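Local atomic coordinates of CheC, inhibitor of MCP methylation / FliN fusion protein (Thermotoga maritima, PDB entry 4HYN), a protein that probably acts as a CheC-family phosphatase on phosphorylated CheY at the flagellar rotor. Residues 73-78 / 115-120; 52-57 / 178-183. All coordinates share one frame; numbering follows the deposited sequence.

Contact 1 (73-78 / 115-120); sequences NVLVLD and QMMGSA
Leu75 and Met117 meet tip to tip between strand 71-78 and helix 103-128. This is helix-on-sheet packing in the CheC-like fold, where long helices lie on one face of an antiparallel sheet. Met117 is built as selenomethionine. The contact is small but fully buried, its centre about 4 Å from the centre of the chain.

The apolar part joins Leu75 to the end of Met117. Leu75 CD1 lies 3.9 Å from Met117 SE and 4.2 Å from Met117 CG. The Met117 methyl, CE, approaches the branch point Leu75 CG at 4.1 Å. A bend at chi3 (97°) turns this methyl in toward the strand, on the side of Asn73. Val63 of the neighbouring strand 57-66 also touches Met117.

The polar part belongs to Asn73, and its bond runs within the sheet. Asn73 ND2 is hydrogen-bonded to Gln181 OE1 on strand 177-184, which helps fix the turn of the amide. Its other end, OD1, faces the helix. No hydrogen bond crosses between the two segments, so dispersion and shape carry the contact.

Met116, the preceding residue on the helix, packs instead on Ala23 and Leu27 of helix 6-30. Helix 103-128 is thus held by the sheet and by a second helix. In CheC phosphatases, paired long helices of this kind carry the active-site glutamates and asparagines; the same is probably true here. The amide of Asn73 is placed by an extended first torsion (chi1 -178°), and its OD1 ends 4.0 Å from Met117 CE.

Contact 2 (52-57 / 178-183); sequences SDFSGE and KFYQVI
Phe54 and Tyr180 have similar first torsions, with chi1 -51° and -58°. In each, CG is turned anti to the carbonyl carbon and lies beside the backbone N. From the loop, this carries the Phe54 ring in over strand 177-184. Tyr180 already points at the loop, and its ring rises from the strand to meet Phe54.

The two rings form an offset edge-to-face pair. The edge of Phe54 is directed at the face of Tyr180, with the planes at 65° and the centroids 5.7 Å apart. Phe54 CE1 does most of the touching. It lies 3.6 Å from Tyr180 CD2 and 3.8 Å from Tyr180 CG, so it meets the root side of the tyrosine ring and not its hydroxyl end. Phe54 CZ reaches the stem, 4.0 Å from Tyr180 CB. Val182, two residues along the strand, stands more loosely beside the Phe54 ring.

The hydroxyl end of Tyr180 has a polar partner on its own strand. Lys178 NZ donates a hydrogen bond of 3.1 Å to Tyr180 OH. With an alanine at Tyr180, the CE1 edge of Phe54 would probably lose its aromatic partner, and Lys178 NZ its hydroxyl acceptor.

Phe54 is held on other sides too. Asp53 CB sits 4.1 Å above one face of its ring, toward the rim. The ring also meets Phe144 and touches Val76 on strand 71-78. This is a loop packed through one buried aromatic onto a face of the antiparallel sheet of the CheC-like fold, the face turned away from helix 103-128.

How the contacts relate
Both contacts hold the same sheet, since strands 71-78 and 177-184 are neighbours in it. They join it to different elements on opposite faces. Contact 1 brings a long helix onto one face near the chain's centre; contact 2 brings a loop onto the other, farther out and only partly buried. Their centres are about 13 Å apart. Backbone bonds bridge them: Val76 N to Tyr180 O at 2.7 Å and Val74 O to Val182 N at 2.9 Å are probable hydrogen bonds. Contact 1 relies on aliphatic and thioether-type packing, Met117 being built as selenomethionine. The outer contact rests on aromatic rings, with polar groups at its outer side.

Contact 1 (73-78 / 115-120)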
ATOM      1  N   ASN A  73       0.132   6.128  -5.788  1.00 18.14           N
ATOM      2  CA  ASN A  73       0.442   5.210  -4.700  1.00 18.83           C
ATOM      3  C   ASN A  73      -0.496   4.021  -4.917  1.00 17.71           C
ATOM      4  O   ASN A  73      -1.719   4.156  -4.845  1.00 16.51           O
ATOM      5  CB  ASN A  73       0.175   5.909  -3.357  1.00 21.43           C
ATOM      6  CG  ASN A  73       0.519   5.045  -2.140  1.00 24.78           C
ATOM      7  OD1 ASN A  73       0.308   5.467  -1.000  1.00 27.79           O
ATOM      8  ND2 ASN A  73       1.040   3.847  -2.371  1.00 24.58           N
ATOM      9  N   VAL A  74       0.094   2.860  -5.181  1.00 15.58           N
ATOM     10  CA  VAL A  74      -0.667   1.655  -5.466  1.00 14.08           C
ATOM     11  C   VAL A  74      -0.512   0.536  -4.451  1.00 14.85           C
ATOM     12  O   VAL A  74       0.597   0.218  -4.030  1.00 14.83           O
ATOM     13  CB  VAL A  74      -0.275   1.099  -6.862  1.00 12.40           C
ATOM     14  CG1 VAL A  74      -0.988  -0.222  -7.146  1.00 12.63           C
ATOM     15  CG2 VAL A  74      -0.597   2.121  -7.939  1.00  9.54           C
ATOM     16  N   LEU A  75      -1.644  -0.057  -4.073  1.00 14.32           N
ATOM     17  CA  LEU A  75      -1.675  -1.185  -3.150  1.00 15.13           C
ATOM     18  C   LEU A  75      -2.171  -2.396  -3.931  1.00 15.55           C
ATOM     19  O   LEU A  75      -3.170  -2.311  -4.652  1.00 13.73           O
ATOM     20  CB  LEU A  75      -2.620  -0.923  -1.977  1.00 16.48           C
ATOM     21  CG  LEU A  75      -2.190   0.035  -0.867  1.00 15.70           C
ATOM     22  CD1 LEU A  75      -3.192  -0.068   0.276  1.00 15.79           C
ATOM     23  CD2 LEU A  75      -0.796  -0.332  -0.376  1.00 15.82           C
ATOM     24  N   VAL A  76      -1.463  -3.511  -3.802  1.00 15.22           N
ATOM     25  CA  VAL A  76      -1.826  -4.737  -4.502  1.00 14.98           C
ATOM     26  C   VAL A  76      -2.188  -5.821  -3.495  1.00 16.42           C
ATOM     27  O   VAL A  76      -1.340  -6.294  -2.737  1.00 17.16           O
ATOM     28  CB  VAL A  76      -0.671  -5.231  -5.426  1.00 14.37           C
ATOM     29  CG1 VAL A  76      -1.098  -6.479  -6.203  1.00 11.94           C
ATOM     30  CG2 VAL A  76      -0.268  -4.126  -6.390  1.00 13.40           C
ATOM     31  N   LEU A  77      -3.460  -6.203  -3.501  1.00 17.73           N
ATOM     32  CA  LEU A  77      -3.983  -7.216  -2.593  1.00 19.53           C
ATOM     33  C   LEU A  77      -4.547  -8.403  -3.377  1.00 20.91           C
ATOM     34  O   LEU A  77      -5.231  -8.224  -4.394  1.00 19.94           O
ATOM     35  CB  LEU A  77      -5.094  -6.615  -1.716  1.00 19.44           C
ATOM     36  CG  LEU A  77      -4.796  -5.491  -0.715  1.00 20.99           C
ATOM     37  CD1 LEU A  77      -4.390  -4.226  -1.431  1.00 22.16           C
ATOM     38  CD2 LEU A  77      -6.039  -5.216   0.124  1.00 21.91           C
ATOM     39  N   ASP A  78      -4.277  -9.615  -2.900  1.00 21.88           N
ATOM     40  CA  ASP A  78      -4.782 -10.800  -3.579  1.00 24.13           C
ATOM     41  C   ASP A  78      -6.220 -11.131  -3.177  1.00 24.46           C
ATOM     42  O   ASP A  78      -6.678 -10.760  -2.086  1.00 22.75           O
ATOM     43  CB  ASP A  78      -3.831 -12.001  -3.403  1.00 26.65           C
ATOM     44  CG  ASP A  78      -3.985 -12.709  -2.067  1.00 31.43           C
ATOM     45  OD1 ASP A  78      -3.814 -13.944  -2.045  1.00 36.35           O
ATOM     46  OD2 ASP A  78      -4.253 -12.058  -1.039  1.00 34.81           O
ATOM     47  N   GLN A 115     -10.438   4.393   5.131  1.00 36.23           N
ATOM     48  CA  GLN A 115     -10.012   4.693   6.490  1.00 36.93           C
ATOM     49  C   GLN A 115      -8.520   4.478   6.711  1.00 36.27           C
ATOM     50  O   GLN A 115      -7.854   5.292   7.350  1.00 36.05           O
ATOM     51  CB  GLN A 115     -10.811   3.839   7.477  1.00 36.78           C
ATOM     52  CG  GLN A 115     -11.504   4.629   8.576  1.00 38.56           C
ATOM     53  CD  GLN A 115     -12.655   5.477   8.071  1.00 39.68           C
ATOM     54  OE1 GLN A 115     -13.168   5.266   6.973  1.00 40.87           O
ATOM     55  NE2 GLN A 115     -13.077   6.437   8.884  1.00 42.45           N
HETATM   56  N   MSE A 116      -8.001   3.392   6.149  1.00 37.29           N
HETATM   57  CA  MSE A 116      -6.591   3.038   6.287  1.00 38.68           C
HETATM   58  C   MSE A 116      -5.599   4.013   5.682  1.00 35.77           C
HETATM   59  O   MSE A 116      -4.719   4.516   6.372  1.00 33.88           O
HETATM   60  CB  MSE A 116      -6.335   1.647   5.712  1.00 43.18           C
HETATM   61  CG  MSE A 116      -6.827   0.525   6.591  1.00 50.64           C
HETATM   62 SE   MSE A 116      -6.313  -1.189   5.885  1.00 61.99          SE
HETATM   63  CE  MSE A 116      -8.066  -1.893   5.538  1.00 57.73           C
HETATM   64  N   MSE A 117      -5.712   4.235   4.379  1.00 35.17           N
HETATM   65  CA  MSE A 117      -4.810   5.138   3.683  1.00 35.15           C
HETATM   66  C   MSE A 117      -4.965   6.584   4.125  1.00 30.44           C
HETATM   67  O   MSE A 117      -4.021   7.371   4.023  1.00 28.19           O
HETATM   68  CB  MSE A 117      -4.969   4.985   2.179  1.00 41.23           C
HETATM   69  CG  MSE A 117      -4.455   3.649   1.684  1.00 48.16           C
HETATM   70 SE   MSE A 117      -5.007   3.336  -0.116  1.00 64.41          SE
HETATM   71  CE  MSE A 117      -3.406   3.938  -1.022  1.00 58.45           C
ATOM     72  N   GLY A 118      -6.150   6.915   4.641  1.00 26.30           N
ATOM     73  CA  GLY A 118      -6.403   8.249   5.149  1.00 23.77           C
ATOM     74  C   GLY A 118      -5.517   8.461   6.367  1.00 22.21           C
ATOM     75  O   GLY A 118      -4.938   9.532   6.556  1.00 20.99           O
ATOM     76  N   SER A 119      -5.398   7.417   7.182  1.00 20.23           N
ATOM     77  CA  SER A 119      -4.562   7.453   8.370  1.00 20.23           C
ATOM     78  C   SER A 119      -3.087   7.465   7.980  1.00 19.33           C
ATOM     79  O   SER A 119      -2.286   8.196   8.575  1.00 20.82           O
ATOM     80  CB  SER A 119      -4.852   6.247   9.255  1.00 19.60           C
ATOM     81  OG  SER A 119      -6.171   6.321   9.748  1.00 26.68           O
ATOM     82  N   ALA A 120      -2.740   6.654   6.981  1.00 16.82           N
ATOM     83  CA  ALA A 120      -1.368   6.564   6.491  1.00 15.72           C
ATOM     84  C   ALA A 120      -0.877   7.927   6.014  1.00 14.89           C
ATOM     85  O   ALA A 120       0.224   8.356   6.364  1.00 15.30           O
ATOM     86  CB  ALA A 120      -1.283   5.560   5.369  1.00 15.85           C
TER

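Contact 2 (52-57 / 178-183)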
ATOM      1  N   SER A  52       5.246  -8.346 -13.920  1.00 17.55           N
ATOM      2  CA  SER A  52       5.710  -9.731 -13.837  1.00 20.48           C
ATOM      3  C   SER A  52       5.948 -10.213 -12.401  1.00 21.68           C
ATOM      4  O   SER A  52       6.186 -11.402 -12.180  1.00 23.46           O
ATOM      5  CB  SER A  52       6.972  -9.937 -14.677  1.00 22.75           C
ATOM      6  OG  SER A  52       8.053  -9.158 -14.176  1.00 27.95           O
ATOM      7  N   ASP A  53       5.912  -9.295 -11.435  1.00 21.57           N
ATOM      8  CA  ASP A  53       6.105  -9.648 -10.031  1.00 21.20           C
ATOM      9  C   ASP A  53       4.853 -10.256  -9.421  1.00 20.98           C
ATOM     10  O   ASP A  53       4.930 -10.944  -8.404  1.00 21.59           O
ATOM     11  CB  ASP A  53       6.476  -8.421  -9.199  1.00 23.54           C
ATOM     12  CG  ASP A  53       7.914  -8.001  -9.369  1.00 24.91           C
ATOM     13  OD1 ASP A  53       8.224  -6.871  -8.937  1.00 26.83           O
ATOM     14  OD2 ASP A  53       8.732  -8.786  -9.907  1.00 24.56           O
ATOM     15  N   PHE A  54       3.697  -9.954 -10.011  1.00 20.41           N
ATOM     16  CA  PHE A  54       2.420 -10.463  -9.519  1.00 18.32           C
ATOM     17  C   PHE A  54       1.779 -11.391 -10.539  1.00 19.63           C
ATOM     18  O   PHE A  54       1.998 -11.249 -11.735  1.00 21.45           O
ATOM     19  CB  PHE A  54       1.467  -9.303  -9.227  1.00 16.41           C
ATOM     20  CG  PHE A  54       2.063  -8.230  -8.360  1.00 14.25           C
ATOM     21  CD1 PHE A  54       2.122  -8.385  -6.983  1.00 11.31           C
ATOM     22  CD2 PHE A  54       2.575  -7.067  -8.928  1.00 14.40           C
ATOM     23  CE1 PHE A  54       2.683  -7.402  -6.180  1.00 12.85           C
ATOM     24  CE2 PHE A  54       3.141  -6.068  -8.126  1.00 15.53           C
ATOM     25  CZ  PHE A  54       3.195  -6.239  -6.751  1.00 12.52           C
ATOM     26  N   SER A  55       0.978 -12.336 -10.059  1.00 20.18           N
ATOM     27  CA  SER A  55       0.292 -13.279 -10.933  1.00 21.97           C
ATOM     28  C   SER A  55      -1.158 -13.422 -10.488  1.00 20.90           C
ATOM     29  O   SER A  55      -1.524 -13.008  -9.386  1.00 20.84           O
ATOM     30  CB  SER A  55       0.978 -14.647 -10.901  1.00 23.84           C
ATOM     31  OG  SER A  55       0.721 -15.313  -9.677  1.00 28.41           O
ATOM     32  N   GLY A  56      -1.984 -13.997 -11.352  1.00 20.52           N
ATOM     33  CA  GLY A  56      -3.385 -14.179 -11.020  1.00 21.70           C
ATOM     34  C   GLY A  56      -4.190 -12.893 -11.030  1.00 22.31           C
ATOM     35  O   GLY A  56      -3.666 -11.817 -11.303  1.00 23.72           O
ATOM     36  N   GLU A  57      -5.480 -13.018 -10.755  1.00 23.58           N
ATOM     37  CA  GLU A  57      -6.388 -11.877 -10.731  1.00 24.91           C
ATOM     38  C   GLU A  57      -6.318 -11.264  -9.329  1.00 24.11           C
ATOM     39  O   GLU A  57      -6.587 -11.945  -8.338  1.00 24.32           O
ATOM     40  CB  GLU A  57      -7.807 -12.359 -11.049  1.00 25.64           C
ATOM     41  CG  GLU A  57      -8.726 -11.328 -11.679  1.00 29.19           C
ATOM     42  CD  GLU A  57     -10.028 -11.945 -12.181  1.00 33.01           C
ATOM     43  OE1 GLU A  57     -11.119 -11.505 -11.745  1.00 33.20           O
ATOM     44  OE2 GLU A  57      -9.962 -12.879 -13.013  1.00 36.92           O
ATOM     45  N   LYS A 178      -0.204 -10.984   3.500  1.00 22.32           N
ATOM     46  CA  LYS A 178       0.651  -9.913   3.016  1.00 21.54           C
ATOM     47  C   LYS A 178       0.096  -9.228   1.784  1.00 18.67           C
ATOM     48  O   LYS A 178      -0.756  -9.773   1.087  1.00 18.00           O
ATOM     49  CB  LYS A 178       2.068 -10.424   2.736  1.00 22.40           C
ATOM     50  CG  LYS A 178       2.167 -11.527   1.713  1.00 26.85           C
ATOM     51  CD  LYS A 178       3.630 -11.880   1.438  1.00 31.34           C
ATOM     52  CE  LYS A 178       3.754 -13.060   0.476  1.00 33.84           C
ATOM     53  NZ  LYS A 178       2.997 -12.840  -0.790  1.00 33.42           N
ATOM     54  N   PHE A 179       0.523  -7.988   1.590  1.00 16.20           N
ATOM     55  CA  PHE A 179       0.136  -7.194   0.435  1.00 14.81           C
ATOM     56  C   PHE A 179       1.312  -6.309   0.046  1.00 14.47           C
ATOM     57  O   PHE A 179       2.287  -6.204   0.785  1.00 14.45           O
ATOM     58  CB  PHE A 179      -1.134  -6.369   0.686  1.00 11.05           C
ATOM     59  CG  PHE A 179      -1.047  -5.433   1.855  1.00 10.49           C
ATOM     60  CD1 PHE A 179      -0.743  -4.086   1.666  1.00  9.70           C
ATOM     61  CD2 PHE A 179      -1.326  -5.885   3.147  1.00  9.76           C
ATOM     62  CE1 PHE A 179      -0.721  -3.200   2.743  1.00  9.87           C
ATOM     63  CE2 PHE A 179      -1.306  -5.005   4.231  1.00 10.51           C
ATOM     64  CZ  PHE A 179      -1.004  -3.656   4.028  1.00  8.60           C
ATOM     65  N   TYR A 180       1.212  -5.668  -1.111  1.00 15.30           N
ATOM     66  CA  TYR A 180       2.293  -4.837  -1.603  1.00 15.32           C
ATOM     67  C   TYR A 180       1.895  -3.430  -1.991  1.00 14.55           C
ATOM     68  O   TYR A 180       0.757  -3.152  -2.377  1.00 15.24           O
ATOM     69  CB  TYR A 180       2.986  -5.515  -2.800  1.00 17.42           C
ATOM     70  CG  TYR A 180       3.550  -6.883  -2.485  1.00 18.32           C
ATOM     71  CD1 TYR A 180       4.860  -7.030  -2.030  1.00 19.37           C
ATOM     72  CD2 TYR A 180       2.755  -8.025  -2.589  1.00 17.77           C
ATOM     73  CE1 TYR A 180       5.364  -8.281  -1.679  1.00 20.08           C
ATOM     74  CE2 TYR A 180       3.245  -9.278  -2.240  1.00 19.78           C
ATOM     75  CZ  TYR A 180       4.552  -9.401  -1.783  1.00 21.49           C
ATOM     76  OH  TYR A 180       5.038 -10.643  -1.425  1.00 23.48           O
ATOM     77  N   GLN A 181       2.874  -2.548  -1.878  1.00 12.83           N
ATOM     78  CA  GLN A 181       2.719  -1.157  -2.224  1.00 13.41           C
ATOM     79  C   GLN A 181       3.822  -0.837  -3.224  1.00 11.22           C
ATOM     80  O   GLN A 181       4.931  -1.362  -3.124  1.00  9.87           O
ATOM     81  CB  GLN A 181       2.877  -0.270  -0.981  1.00 16.16           C
ATOM     82  CG  GLN A 181       3.210   1.182  -1.306  1.00 18.18           C
ATOM     83  CD  GLN A 181       3.281   2.064  -0.078  1.00 21.90           C
ATOM     84  OE1 GLN A 181       2.337   2.787   0.231  1.00 25.51           O
ATOM     85  NE2 GLN A 181       4.413   2.028   0.616  1.00 23.46           N
ATOM     86  N   VAL A 182       3.481  -0.053  -4.241  1.00  9.46           N
ATOM     87  CA  VAL A 182       4.465   0.353  -5.218  1.00  9.18           C
ATOM     88  C   VAL A 182       4.343   1.856  -5.480  1.00 10.45           C
ATOM     89  O   VAL A 182       3.254   2.383  -5.721  1.00 10.32           O
ATOM     90  CB  VAL A 182       4.476  -0.558  -6.501  1.00  8.88           C
ATOM     91  CG1 VAL A 182       3.330  -1.537  -6.487  1.00  7.22           C
ATOM     92  CG2 VAL A 182       4.519   0.261  -7.788  1.00  7.77           C
ATOM     93  N   ILE A 183       5.443   2.553  -5.205  1.00 10.88           N
ATOM     94  CA  ILE A 183       5.542   4.000  -5.390  1.00 13.38           C
ATOM     95  C   ILE A 183       6.766   4.271  -6.240  1.00 14.03           C
ATOM     96  O   ILE A 183       7.701   3.462  -6.252  1.00 15.36           O
ATOM     97  CB  ILE A 183       5.694   4.762  -4.054  1.00 13.93           C
ATOM     98  CG1 ILE A 183       6.561   3.964  -3.071  1.00 15.88           C
ATOM     99  CG2 ILE A 183       4.328   5.102  -3.485  1.00 16.22           C
ATOM    100  CD1 ILE A 183       6.878   4.698  -1.760  1.00 17.08           C
TER